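Local structure of 2-C-methyl-D-erythritol 4-phosphate cytidylyltransferase (Anaerococcus prevotii, 4KT7) at residues 43-48 / 72-77; 58-63 / 81-86; 101-106 / 171-176; 138-143 / 162-167. The protein probably catalyses transfer of the cytidylyl group of CTP to 2-C-methyl-D-erythritol 4-phosphate, an early step of the DXP route to isoprenoid precursors. All coordinates share one frame; numbering follows the deposited sequence.

Interaction 1: residues 43-48 / 72-77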
loop_
_atom_site.group_PDB
_atom_site.type_symbol
_atom_site.label_atom_id
_atom_site.label_comp_id
_atom_site.label_asym_id
_atom_site.label_seq_id
_atom_site.Cartn_x
_atom_site.Cartn_y
_atom_site.Cartn_z
ATOM N N THR A 43 -2.965 9.658 19.457
ATOM C CA THR A 43 -3.925 10.221 18.520
ATOM C C THR A 43 -4.710 11.350 19.167
ATOM O O THR A 43 -4.820 12.455 18.619
ATOM C CB THR A 43 -4.932 9.157 18.076
ATOM O OG1 THR A 43 -4.223 8.027 17.553
ATOM C CG2 THR A 43 -5.881 9.718 17.010
ATOM N N LEU A 44 -5.253 11.062 20.343
ATOM C CA LEU A 44 -6.090 12.014 21.065
ATOM C C LEU A 44 -5.282 13.248 21.466
ATOM O O LEU A 44 -5.795 14.374 21.451
ATOM C CB LEU A 44 -6.697 11.319 22.280
ATOM C CG LEU A 44 -7.954 11.925 22.879
ATOM C CD1 LEU A 44 -8.953 12.248 21.783
ATOM C CD2 LEU A 44 -8.558 10.950 23.874
ATOM N N ASP A 45 -4.010 13.035 21.799
ATOM C CA ASP A 45 -3.101 14.140 22.056
ATOM C C ASP A 45 -3.080 15.090 20.871
ATOM O O ASP A 45 -3.225 16.303 21.039
ATOM C CB ASP A 45 -1.679 13.640 22.312
ATOM C CG ASP A 45 -1.416 13.341 23.774
ATOM O OD1 ASP A 45 -2.310 13.593 24.610
ATOM O OD2 ASP A 45 -0.304 12.864 24.083
ATOM N N THR A 46 -2.889 14.545 19.674
ATOM C CA THR A 46 -2.845 15.389 18.486
ATOM C C THR A 46 -4.176 16.099 18.220
ATOM O O THR A 46 -4.186 17.312 18.000
ATOM C CB THR A 46 -2.382 14.625 17.225
ATOM O OG1 THR A 46 -1.026 14.182 17.405
ATOM C CG2 THR A 46 -2.455 15.537 15.994
ATOM N N VAL A 47 -5.289 15.366 18.239
ATOM C CA VAL A 47 -6.588 15.961 17.914
ATOM C C VAL A 47 -6.995 17.037 18.920
ATOM O O VAL A 47 -7.579 18.053 18.549
ATOM C CB VAL A 47 -7.715 14.913 17.822
ATOM C CG1 VAL A 47 -9.024 15.588 17.469
ATOM C CG2 VAL A 47 -7.393 13.875 16.774
ATOM N N SER A 48 -6.676 16.834 20.192
ATOM C CA SER A 48 -7.097 17.803 21.200
ATOM C C SER A 48 -6.323 19.118 21.084
ATOM O O SER A 48 -6.738 20.130 21.650
ATOM C CB SER A 48 -7.010 17.217 22.613
ATOM O OG SER A 48 -5.665 16.971 22.962
ATOM N N LEU A 72 -9.199 9.813 29.521
ATOM C CA LEU A 72 -9.895 11.087 29.320
ATOM C C LEU A 72 -9.715 12.102 30.447
ATOM O O LEU A 72 -9.943 13.297 30.240
ATOM C CB LEU A 72 -11.387 10.863 29.046
ATOM C CG LEU A 72 -11.672 10.338 27.644
ATOM C CD1 LEU A 72 -13.167 10.230 27.377
ATOM C CD2 LEU A 72 -11.025 11.268 26.639
ATOM N N GLU A 73 -9.299 11.645 31.626
ATOM C CA GLU A 73 -9.110 12.556 32.758
ATOM C C GLU A 73 -8.003 13.563 32.483
ATOM O O GLU A 73 -8.040 14.690 32.970
ATOM C CB GLU A 73 -8.774 11.789 34.036
ATOM C CG GLU A 73 -9.917 10.979 34.594
ATOM C CD GLU A 73 -9.665 10.559 36.022
ATOM O OE1 GLU A 73 -8.531 10.123 36.326
ATOM O OE2 GLU A 73 -10.596 10.679 36.845
ATOM N N LYS A 74 -7.016 13.144 31.705
ATOM C CA LYS A 74 -5.882 14.002 31.376
ATOM C C LYS A 74 -6.298 15.173 30.467
ATOM O O LYS A 74 -5.603 16.189 30.382
ATOM C CB LYS A 74 -4.745 13.155 30.771
ATOM C CG LYS A 74 -4.118 13.697 29.492
ATOM C CD LYS A 74 -2.889 12.881 29.072
ATOM C CE LYS A 74 -2.217 13.500 27.843
ATOM N NZ LYS A 74 -1.093 12.679 27.299
ATOM N N TYR A 75 -7.459 15.049 29.822
ATOM C CA TYR A 75 -7.922 16.091 28.902
ATOM C C TYR A 75 -8.979 17.039 29.487
ATOM O O TYR A 75 -9.959 16.606 30.103
ATOM C CB TYR A 75 -8.403 15.472 27.584
ATOM C CG TYR A 75 -7.330 14.662 26.886
ATOM C CD1 TYR A 75 -6.354 15.278 26.113
ATOM C CD2 TYR A 75 -7.281 13.287 27.015
ATOM C CE1 TYR A 75 -5.364 14.539 25.481
ATOM C CE2 TYR A 75 -6.296 12.545 26.391
ATOM C CZ TYR A 75 -5.343 13.174 25.624
ATOM O OH TYR A 75 -4.368 12.420 25.003
ATOM N N ASP A 76 -8.761 18.337 29.276
ATOM C CA ASP A 76 -9.670 19.388 29.737
ATOM C C ASP A 76 -10.873 19.575 28.811
ATOM O O ASP A 76 -11.978 19.893 29.261
ATOM C CB ASP A 76 -8.930 20.729 29.814
ATOM C CG ASP A 76 -7.646 20.655 30.621
ATOM O OD1 ASP A 76 -7.616 19.929 31.639
ATOM O OD2 ASP A 76 -6.668 21.333 30.237
ATOM N N GLY A 77 -10.641 19.382 27.516
ATOM C CA GLY A 77 -11.561 19.821 26.483
ATOM C C GLY A 77 -12.957 19.230 26.457
ATOM O O GLY A 77 -13.352 18.452 27.334
#
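L44 overlaps the aromatic ring of Y75: its CG stands over one face, 4.2 Å from the ring centroid and displaced toward the rim, a CH-pi contact. With CG anti to the backbone N (chi1 -158°), the leucine also brings CD2 to within 3.7 Å of L72 CD2, the two side chains crossing at about a right angle. The other face of the ring is backed by K74, whose CG lies over the centre. Tyrosine suits this place because it joins an apolar ring, flanked by L44 and the K74 stem, to a hydroxyl that meets D45. Its OH donates to D45 OD1 at 2.4 Å, a very short distance to be read with caution, and carboxylate and ring planes are turned 67° apart. The K74 chain, extended beyond CG, brings NZ 3.1 Å from D45 OD1 in a salt bridge whose hydrogen bonds are weak; R37 makes a second salt bridge, to D45 OD2. An alanine in place of Y75 would probably leave D45 without its hydroxyl donor and open a gap beside L44. Helix 39-48 thus meets the end of helix 65-73 and the loop after it, while L44 and L72 rest on L58, the helix-on-sheet layering of a GT-A-type alpha/beta fold.

Interaction 2: residues 58-63 / 81-86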
loop_
_atom_site.group_PDB
_atom_site.type_symbol
_atom_site.label_atom_id
_atom_site.label_comp_id
_atom_site.label_asym_id
_atom_site.label_seq_id
_atom_site.Cartn_x
_atom_site.Cartn_y
_atom_site.Cartn_z
ATOM N N LEU A 58 -15.384 10.174 21.035
ATOM C CA LEU A 58 -14.714 8.884 20.920
ATOM C C LEU A 58 -15.769 7.814 20.805
ATOM O O LEU A 58 -16.741 7.794 21.557
ATOM C CB LEU A 58 -13.869 8.586 22.155
ATOM C CG LEU A 58 -12.570 9.364 22.288
ATOM C CD1 LEU A 58 -12.078 9.308 23.730
ATOM C CD2 LEU A 58 -11.547 8.743 21.368
ATOM N N VAL A 59 -15.594 6.905 19.868
ATOM C CA VAL A 59 -16.503 5.777 19.829
ATOM C C VAL A 59 -15.712 4.553 20.272
ATOM O O VAL A 59 -14.695 4.195 19.648
ATOM C CB VAL A 59 -17.114 5.599 18.432
ATOM C CG1 VAL A 59 -18.176 4.534 18.471
ATOM C CG2 VAL A 59 -17.738 6.930 17.938
ATOM N N ILE A 60 -16.162 3.920 21.355
ATOM C CA ILE A 60 -15.367 2.887 22.016
ATOM C C ILE A 60 -16.063 1.532 22.116
ATOM O O ILE A 60 -17.272 1.414 21.894
ATOM C CB ILE A 60 -14.972 3.321 23.441
ATOM C CG1 ILE A 60 -16.206 3.362 24.344
ATOM C CG2 ILE A 60 -14.268 4.677 23.404
ATOM C CD1 ILE A 60 -15.889 3.454 25.855
ATOM N N ARG A 61 -15.286 0.510 22.463
ATOM C CA ARG A 61 -15.859 -0.754 22.888
ATOM C C ARG A 61 -16.282 -0.599 24.341
ATOM O O ARG A 61 -15.571 0.029 25.130
ATOM C CB ARG A 61 -14.820 -1.867 22.781
ATOM C CG ARG A 61 -14.417 -2.202 21.362
ATOM C CD ARG A 61 -13.389 -3.326 21.353
ATOM N NE ARG A 61 -13.659 -4.350 22.363
ATOM C CZ ARG A 61 -14.447 -5.406 22.177
ATOM N NH1 ARG A 61 -15.063 -5.582 21.018
ATOM N NH2 ARG A 61 -14.620 -6.283 23.161
ATOM N N LYS A 62 -17.418 -1.178 24.709
ATOM C CA LYS A 62 -17.890 -1.076 26.082
ATOM C C LYS A 62 -16.871 -1.636 27.080
ATOM O O LYS A 62 -16.749 -1.142 28.209
ATOM C CB LYS A 62 -19.245 -1.779 26.246
ATOM C CG LYS A 62 -19.719 -1.806 27.691
ATOM C CD LYS A 62 -21.144 -2.327 27.885
ATOM C CE LYS A 62 -21.438 -2.440 29.387
ATOM N NZ LYS A 62 -22.894 -2.507 29.713
ATOM N N ASP A 63 -16.134 -2.659 26.656
ATOM C CA ASP A 63 -15.168 -3.325 27.523
ATOM C C ASP A 63 -13.960 -2.450 27.879
ATOM O O ASP A 63 -13.248 -2.726 28.858
ATOM C CB ASP A 63 -14.675 -4.623 26.872
ATOM C CG ASP A 63 -15.784 -5.629 26.654
ATOM O OD1 ASP A 63 -16.859 -5.478 27.276
ATOM O OD2 ASP A 63 -15.569 -6.581 25.868
ATOM N N TYR A 81 -17.410 10.294 25.151
ATOM C CA TYR A 81 -17.441 9.026 24.431
ATOM C C TYR A 81 -18.829 8.415 24.377
ATOM O O TYR A 81 -19.653 8.646 25.275
ATOM C CB TYR A 81 -16.454 8.039 25.066
ATOM C CG TYR A 81 -16.789 7.620 26.488
ATOM C CD1 TYR A 81 -17.687 6.589 26.743
ATOM C CD2 TYR A 81 -16.171 8.232 27.574
ATOM C CE1 TYR A 81 -17.976 6.198 28.041
ATOM C CE2 TYR A 81 -16.460 7.851 28.875
ATOM C CZ TYR A 81 -17.362 6.832 29.098
ATOM O OH TYR A 81 -17.643 6.447 30.387
ATOM N N VAL A 82 -19.069 7.633 23.324
ATOM C CA VAL A 82 -20.251 6.782 23.203
ATOM C C VAL A 82 -19.812 5.354 22.883
ATOM O O VAL A 82 -18.677 5.135 22.435
ATOM C CB VAL A 82 -21.226 7.281 22.097
ATOM C CG1 VAL A 82 -21.883 8.584 22.535
ATOM C CG2 VAL A 82 -20.495 7.483 20.790
ATOM N N TYR A 83 -20.698 4.386 23.109
ATOM C CA TYR A 83 -20.384 2.997 22.789
ATOM C C TYR A 83 -20.501 2.800 21.280
ATOM O O TYR A 83 -21.397 3.359 20.639
ATOM C CB TYR A 83 -21.348 2.030 23.482
ATOM C CG TYR A 83 -21.257 1.960 24.996
ATOM C CD1 TYR A 83 -20.156 2.439 25.681
ATOM C CD2 TYR A 83 -22.291 1.393 25.734
ATOM C CE1 TYR A 83 -20.087 2.355 27.077
ATOM C CE2 TYR A 83 -22.239 1.307 27.109
ATOM C CZ TYR A 83 -21.140 1.784 27.779
ATOM O OH TYR A 83 -21.115 1.685 29.151
ATOM N N GLY A 84 -19.614 1.992 20.705
ATOM C CA GLY A 84 -19.702 1.694 19.283
ATOM C C GLY A 84 -20.631 0.518 19.019
ATOM O O GLY A 84 -21.369 0.101 19.902
ATOM N N SER A 85 -20.605 -0.026 17.809
ATOM C CA SER A 85 -21.493 -1.138 17.495
ATOM C C SER A 85 -20.720 -2.281 16.849
ATOM O O SER A 85 -19.553 -2.494 17.177
ATOM C CB SER A 85 -22.651 -0.676 16.615
ATOM O OG SER A 85 -23.621 -1.702 16.500
ATOM N N THR A 86 -21.359 -3.011 15.936
ATOM C CA THR A 86 -20.756 -4.241 15.414
ATOM C C THR A 86 -20.054 -4.121 14.047
ATOM O O THR A 86 -19.482 -5.095 13.565
ATOM C CB THR A 86 -21.781 -5.384 15.325
ATOM O OG1 THR A 86 -22.959 -4.881 14.694
ATOM C CG2 THR A 86 -22.123 -5.927 16.724
HETATM O O HOH W 1 -22.993 0.446 30.128
#
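Strands 58-60 and 81-83 run parallel, their axes 4.7 Å apart at closest approach and turned 31° to each other. Three bonds join them: V82 N to L58 O (2.9 Å), I60 N to V82 O (3.0 Å) and G84 N to I60 O (2.7 Å). L58 and Y81 share one face of the sheet and touch through their CB atoms; V59 and V82 meet on the other. I60 places CD1 3.7 Å from Y81 CD1, approaching that ring obliquely, and presents CG1 to the edge of the Y83 ring. The two strands flank helix 65-73 in sequence, a beta-alpha-beta crossover, and its residue E65 bonds the hydroxyls of both Y81 and Y83. G84 follows the end of its strand, and V59 CG1 presses to 3.3 Å from G84 CA; a CB here would probably crowd that methyl, which fits a glycine. A serine in place of Y83 would probably deprive the aliphatic part of K62 of its flat support and cost E65 a hydroxyl partner. Lysine suits its place across this ring by its long apolar stem: CB is centred over one face, 4.1 Å from the centroid, and the extended chain carries NZ to a water that also donates to Y83 OH.

Interaction 3: residues 101-106 / 171-176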
loop_
_atom_site.group_PDB
_atom_site.type_symbol
_atom_site.label_atom_id
_atom_site.label_comp_id
_atom_site.label_asym_id
_atom_site.label_seq_id
_atom_site.Cartn_x
_atom_site.Cartn_y
_atom_site.Cartn_z
ATOM N N PRO A 101 -26.126 19.449 18.834
ATOM C CA PRO A 101 -27.149 19.911 17.882
ATOM C C PRO A 101 -26.661 21.043 16.974
ATOM O O PRO A 101 -27.185 21.230 15.870
ATOM C CB PRO A 101 -28.261 20.440 18.793
ATOM C CG PRO A 101 -28.084 19.704 20.073
ATOM C CD PRO A 101 -26.604 19.516 20.226
ATOM N N GLN A 102 -25.660 21.788 17.437
ATOM C CA GLN A 102 -25.113 22.906 16.670
ATOM C C GLN A 102 -24.106 22.446 15.604
ATOM O O GLN A 102 -23.726 23.219 14.724
ATOM C CB GLN A 102 -24.472 23.918 17.630
ATOM C CG GLN A 102 -23.898 25.164 16.973
ATOM C CD GLN A 102 -23.343 26.149 17.986
ATOM O OE1 GLN A 102 -23.667 26.082 19.176
ATOM N NE2 GLN A 102 -22.505 27.073 17.519
ATOM N N SER A 103 -23.699 21.179 15.651
ATOM C CA SER A 103 -22.655 20.711 14.734
ATOM C C SER A 103 -23.027 20.866 13.245
ATOM O O SER A 103 -24.047 20.341 12.789
ATOM C CB SER A 103 -22.321 19.251 15.022
ATOM O OG SER A 103 -21.265 18.836 14.166
ATOM N N GLU A 104 -22.214 21.588 12.476
ATOM C CA GLU A 104 -22.493 21.698 11.042
ATOM C C GLU A 104 -21.463 20.997 10.173
ATOM O O GLU A 104 -21.696 20.794 8.979
ATOM C CB GLU A 104 -22.598 23.157 10.607
ATOM C CG GLU A 104 -23.795 23.899 11.164
ATOM C CD GLU A 104 -24.339 24.914 10.179
ATOM O OE1 GLU A 104 -24.948 24.488 9.170
ATOM O OE2 GLU A 104 -24.144 26.130 10.405
ATOM N N LEU A 105 -20.316 20.668 10.756
ATOM C CA LEU A 105 -19.234 19.994 10.022
ATOM C C LEU A 105 -18.681 18.859 10.867
ATOM O O LEU A 105 -18.558 19.008 12.079
ATOM C CB LEU A 105 -18.111 20.988 9.704
ATOM C CG LEU A 105 -18.472 22.196 8.843
ATOM C CD1 LEU A 105 -17.365 23.254 8.879
ATOM C CD2 LEU A 105 -18.771 21.777 7.405
ATOM N N VAL A 106 -18.354 17.720 10.257
ATOM C CA VAL A 106 -17.831 16.602 11.040
ATOM C C VAL A 106 -16.594 16.017 10.387
ATOM O O VAL A 106 -16.581 15.744 9.179
ATOM C CB VAL A 106 -18.891 15.496 11.289
ATOM C CG1 VAL A 106 -19.561 15.085 10.004
ATOM C CG2 VAL A 106 -18.268 14.278 11.972
ATOM N N PHE A 171 -16.864 16.096 6.341
ATOM C CA PHE A 171 -18.088 16.313 5.549
ATOM C C PHE A 171 -18.964 17.382 6.161
ATOM O O PHE A 171 -18.866 17.655 7.364
ATOM C CB PHE A 171 -18.935 15.024 5.492
ATOM C CG PHE A 171 -18.149 13.817 5.152
ATOM C CD1 PHE A 171 -17.950 13.451 3.828
ATOM C CD2 PHE A 171 -17.562 13.064 6.150
ATOM C CE1 PHE A 171 -17.178 12.343 3.518
ATOM C CE2 PHE A 171 -16.801 11.943 5.838
ATOM C CZ PHE A 171 -16.604 11.601 4.523
ATOM N N ASP A 172 -19.826 17.955 5.322
ATOM C CA ASP A 172 -21.028 18.675 5.755
ATOM C C ASP A 172 -21.819 17.709 6.633
ATOM O O ASP A 172 -22.072 16.564 6.235
ATOM C CB ASP A 172 -21.837 19.102 4.513
ATOM C CG ASP A 172 -23.101 19.884 4.857
ATOM O OD1 ASP A 172 -24.124 19.251 5.174
ATOM O OD2 ASP A 172 -23.097 21.129 4.781
ATOM N N LYS A 173 -22.176 18.126 7.846
ATOM C CA LYS A 173 -22.806 17.196 8.792
ATOM C C LYS A 173 -24.190 16.687 8.373
ATOM O O LYS A 173 -24.469 15.506 8.509
ATOM C CB LYS A 173 -22.887 17.805 10.206
ATOM C CG LYS A 173 -23.429 16.843 11.282
ATOM C CD LYS A 173 -24.887 17.131 11.650
ATOM C CE LYS A 173 -25.411 16.042 12.597
ATOM N NZ LYS A 173 -26.863 16.166 12.917
ATOM N N LYS A 174 -25.066 17.561 7.892
ATOM C CA LYS A 174 -26.385 17.090 7.455
ATOM C C LYS A 174 -26.254 16.129 6.292
ATOM O O LYS A 174 -26.971 15.144 6.192
ATOM C CB LYS A 174 -27.283 18.251 7.034
ATOM C CG LYS A 174 -27.771 19.085 8.191
ATOM C CD LYS A 174 -29.052 19.822 7.836
ATOM C CE LYS A 174 -29.611 20.544 9.050
ATOM N NZ LYS A 174 -30.990 21.059 8.805
ATOM N N LEU A 175 -25.316 16.416 5.413
ATOM C CA LEU A 175 -25.148 15.597 4.238
ATOM C C LEU A 175 -24.688 14.207 4.620
ATOM O O LEU A 175 -25.333 13.234 4.254
ATOM C CB LEU A 175 -24.162 16.245 3.281
ATOM C CG LEU A 175 -24.024 15.572 1.918
ATOM C CD1 LEU A 175 -25.394 15.382 1.290
ATOM C CD2 LEU A 175 -23.137 16.441 1.014
ATOM N N ILE A 176 -23.584 14.099 5.363
ATOM C CA ILE A 176 -23.103 12.775 5.747
ATOM C C ILE A 176 -24.102 12.030 6.622
ATOM O O ILE A 176 -24.275 10.822 6.467
ATOM C CB ILE A 176 -21.694 12.795 6.390
ATOM C CG1 ILE A 176 -21.085 11.395 6.394
ATOM C CG2 ILE A 176 -21.731 13.344 7.798
ATOM C CD1 ILE A 176 -20.961 10.800 4.989
HETATM O O HOH W 2 -24.518 20.561 8.033
HETATM O O HOH W 3 -22.445 22.925 6.610
#
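V106 and I176 cross at about a right angle, CG1 of the valine meeting CG2 of the isoleucine at 3.6 Å. In V106 that methyl sits between the backbone N and the carbonyl carbon (chi1 50°), which turns it toward the first turn of helix 173-184. I176 uses its other branch on F171: CD1 stands over the centre of the phenyl ring, 4.0 Å above its plane, so one isoleucine, branched at CB, links strand valine and aromatic ring. F171 and V106 point to the same face of the sheet, F197 packing on the phenyl side chain and I13 on the valine, while the L105 side chain touches I10. Here strand 105-110, which runs parallel to strand 10-16, takes strand 168-172 as an antiparallel neighbour, one of the antiparallel pairings in this mixed sheet. V106 and F171 form a hydrogen-bonded pair, each N 2.9 Å from the other residue's O. Directly after strand 168-172, helix 173-184 begins, with D172 as N-cap: its OD1 accepts from L175 N through the anti lone pair, at 3.1 Å. K173 N donates to E104 O at 2.9 Å from above the carbonyl plane, 51° out of it. K173 CB already lies 3.4 Å from E104 O; the bend at chi2 (-103°) then lays CD 3.5 Å from S103 O, lysine methylenes covering backbone.

Interaction 4: residues 138-143 / 162-167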
loop_
_atom_site.group_PDB
_atom_site.type_symbol
_atom_site.label_atom_id
_atom_site.label_comp_id
_atom_site.label_asym_id
_atom_site.label_seq_id
_atom_site.Cartn_x
_atom_site.Cartn_y
_atom_site.Cartn_z
ATOM N N THR A 138 -2.947 9.169 -0.448
ATOM C CA THR A 138 -1.559 9.301 -0.911
ATOM C C THR A 138 -1.365 8.533 -2.205
ATOM O O THR A 138 -1.922 7.437 -2.371
ATOM C CB THR A 138 -0.531 8.770 0.101
ATOM O OG1 THR A 138 -0.868 7.424 0.479
ATOM C CG2 THR A 138 -0.434 9.689 1.342
ATOM N N LYS A 139 -0.581 9.105 -3.120
ATOM C CA LYS A 139 -0.336 8.440 -4.386
ATOM C C LYS A 139 0.290 7.088 -4.091
ATOM O O LYS A 139 1.191 6.983 -3.250
ATOM C CB LYS A 139 0.586 9.249 -5.290
ATOM C CG LYS A 139 0.758 8.600 -6.662
ATOM C CD LYS A 139 1.688 9.426 -7.550
ATOM C CE LYS A 139 0.944 10.618 -8.144
ATOM N NZ LYS A 139 1.911 11.627 -8.661
ATOM N N SER A 140 -0.210 6.044 -4.740
ATOM C CA SER A 140 0.287 4.712 -4.434
ATOM C C SER A 140 1.709 4.587 -4.930
ATOM O O SER A 140 2.006 4.868 -6.106
ATOM C CB SER A 140 -0.590 3.627 -5.073
ATOM O OG SER A 140 0.012 2.356 -4.881
ATOM N N LYS A 141 2.589 4.204 -4.016
ATOM C CA LYS A 141 3.961 3.898 -4.361
ATOM C C LYS A 141 4.099 2.514 -4.988
ATOM O O LYS A 141 5.020 2.285 -5.751
ATOM C CB LYS A 141 4.855 4.002 -3.124
ATOM C CG LYS A 141 5.244 5.419 -2.766
ATOM C CD LYS A 141 6.259 5.419 -1.600
ATOM C CE LYS A 141 6.648 6.842 -1.206
ATOM N NZ LYS A 141 7.566 6.917 -0.026
ATOM N N ASP A 142 3.204 1.587 -4.656
ATOM C CA ASP A 142 3.199 0.275 -5.310
ATOM C C ASP A 142 2.349 0.339 -6.572
ATOM O O ASP A 142 1.310 0.983 -6.584
ATOM C CB ASP A 142 2.616 -0.790 -4.384
ATOM C CG ASP A 142 3.538 -1.138 -3.245
ATOM O OD1 ASP A 142 4.612 -1.719 -3.512
ATOM O OD2 ASP A 142 3.184 -0.835 -2.083
ATOM N N THR A 143 2.772 -0.334 -7.634
ATOM C CA THR A 143 2.010 -0.257 -8.881
ATOM C C THR A 143 0.764 -1.121 -8.830
ATOM O O THR A 143 0.841 -2.329 -8.586
ATOM C CB THR A 143 2.852 -0.690 -10.086
ATOM O OG1 THR A 143 3.942 0.219 -10.248
ATOM C CG2 THR A 143 2.004 -0.711 -11.363
ATOM N N VAL A 162 -3.642 7.026 -9.103
ATOM C CA VAL A 162 -3.946 5.929 -8.183
ATOM C C VAL A 162 -3.537 6.284 -6.738
ATOM O O VAL A 162 -2.357 6.433 -6.448
ATOM C CB VAL A 162 -3.212 4.621 -8.600
ATOM C CG1 VAL A 162 -3.571 3.500 -7.645
ATOM C CG2 VAL A 162 -3.552 4.229 -10.068
ATOM N N TYR A 163 -4.516 6.427 -5.849
ATOM C CA TYR A 163 -4.265 6.827 -4.461
ATOM C C TYR A 163 -4.826 5.861 -3.430
ATOM O O TYR A 163 -5.904 5.301 -3.606
ATOM C CB TYR A 163 -4.859 8.211 -4.175
ATOM C CG TYR A 163 -4.080 9.364 -4.750
ATOM C CD1 TYR A 163 -3.828 9.454 -6.118
ATOM C CD2 TYR A 163 -3.605 10.375 -3.933
ATOM C CE1 TYR A 163 -3.107 10.520 -6.649
ATOM C CE2 TYR A 163 -2.892 11.450 -4.455
ATOM C CZ TYR A 163 -2.654 11.520 -5.809
ATOM O OH TYR A 163 -1.964 12.595 -6.311
ATOM N N ASN A 164 -4.087 5.684 -2.339
ATOM C CA ASN A 164 -4.546 4.882 -1.217
ATOM C C ASN A 164 -5.133 5.823 -0.188
ATOM O O ASN A 164 -4.457 6.764 0.216
ATOM C CB ASN A 164 -3.359 4.154 -0.579
ATOM C CG ASN A 164 -2.658 3.217 -1.550
ATOM O OD1 ASN A 164 -1.459 3.355 -1.828
ATOM N ND2 ASN A 164 -3.396 2.249 -2.054
ATOM N N ILE A 165 -6.359 5.580 0.266
ATOM C CA ILE A 165 -6.961 6.487 1.236
ATOM C C ILE A 165 -6.463 6.260 2.646
ATOM O O ILE A 165 -6.009 5.175 3.006
ATOM C CB ILE A 165 -8.507 6.412 1.239
ATOM C CG1 ILE A 165 -8.980 5.092 1.844
ATOM C CG2 ILE A 165 -9.037 6.596 -0.181
ATOM C CD1 ILE A 165 -10.480 4.985 1.971
ATOM N N GLN A 166 -6.552 7.300 3.464
ATOM C CA GLN A 166 -6.286 7.146 4.878
ATOM C C GLN A 166 -7.370 7.925 5.624
ATOM O O GLN A 166 -8.477 8.100 5.113
ATOM C CB GLN A 166 -4.853 7.612 5.219
ATOM C CG GLN A 166 -4.389 8.944 4.562
ATOM C CD GLN A 166 -2.935 9.291 4.877
ATOM O OE1 GLN A 166 -2.635 10.370 5.415
ATOM N NE2 GLN A 166 -2.020 8.381 4.535
ATOM N N THR A 167 -7.081 8.370 6.836
ATOM C CA THR A 167 -7.987 9.299 7.508
ATOM C C THR A 167 -7.091 10.370 8.107
ATOM O O THR A 167 -5.916 10.107 8.348
ATOM C CB THR A 167 -8.853 8.608 8.580
ATOM O OG1 THR A 167 -8.077 8.388 9.761
ATOM C CG2 THR A 167 -9.428 7.286 8.069
HETATM O O HOH W 4 0.122 5.037 -0.622
HETATM O O HOH W 5 -2.637 6.784 2.224
HETATM O O HOH W 6 -2.155 -0.007 -3.482
HETATM O O HOH W 7 1.241 1.137 -1.827
#
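T138 and N164 are a hydrogen-bonded antiparallel pair, T138 N giving to N164 O at 2.9 Å and N164 N to T138 O at 2.8 Å; S140 N adds a bond to V162 O at 2.8 Å. The side chains of T138 and N164, on one face of the sheet, are served mostly by water. One water bridges T138 OG1, N164 O, to which it donates at 2.7 Å, and Q166 NE2; that amide nitrogen also donates to E212 O. A second water is hydrogen-bonded to T138 OG1 and donates to N164 OD1 at 2.6 Å, while N164 ND2 gives to a third. Asparagine suits this spot, since its amide can both accept and donate. Strand 162-166 also pairs, through V162, Y163 and N164, with an antiparallel strand of the second subunit, so the sheet continues across the dimer interface, consistent with the interlocking beta-arms of IspD dimers. S140 OG, anti to its own N (chi1 173°), closes on D142 O at 2.5 Å, in the carbonyl plane and on a lone pair. K139 O accepts from Y213 OH. The Y163 ring lies flat against the K139 backbone, with K139 CB over its face 4.1 Å from the centroid.

Overall arrangement
Interactions 1 and 2, centres about 17 Å apart, form one continuous packing: L72 CD1 lies 3.6 Å from Y81 CD2, and L72 CD2 3.7 Å from L58 CD1, so helix 65-73 rests on the two strands. Interactions 2, 3 and 4 all belong to the same mixed sheet. Interaction 3 is centred about 20 Å from interaction 2 and about 27 Å from interaction 4, to which strands 162-166 and 168-172, consecutive in the chain, connect it. Interaction 4, about 29 Å from both 1 and 2 between centres, lies across the chain's centre from them and alone reaches the second subunit. The sodium ion is about 13 Å from the Y163 side chain.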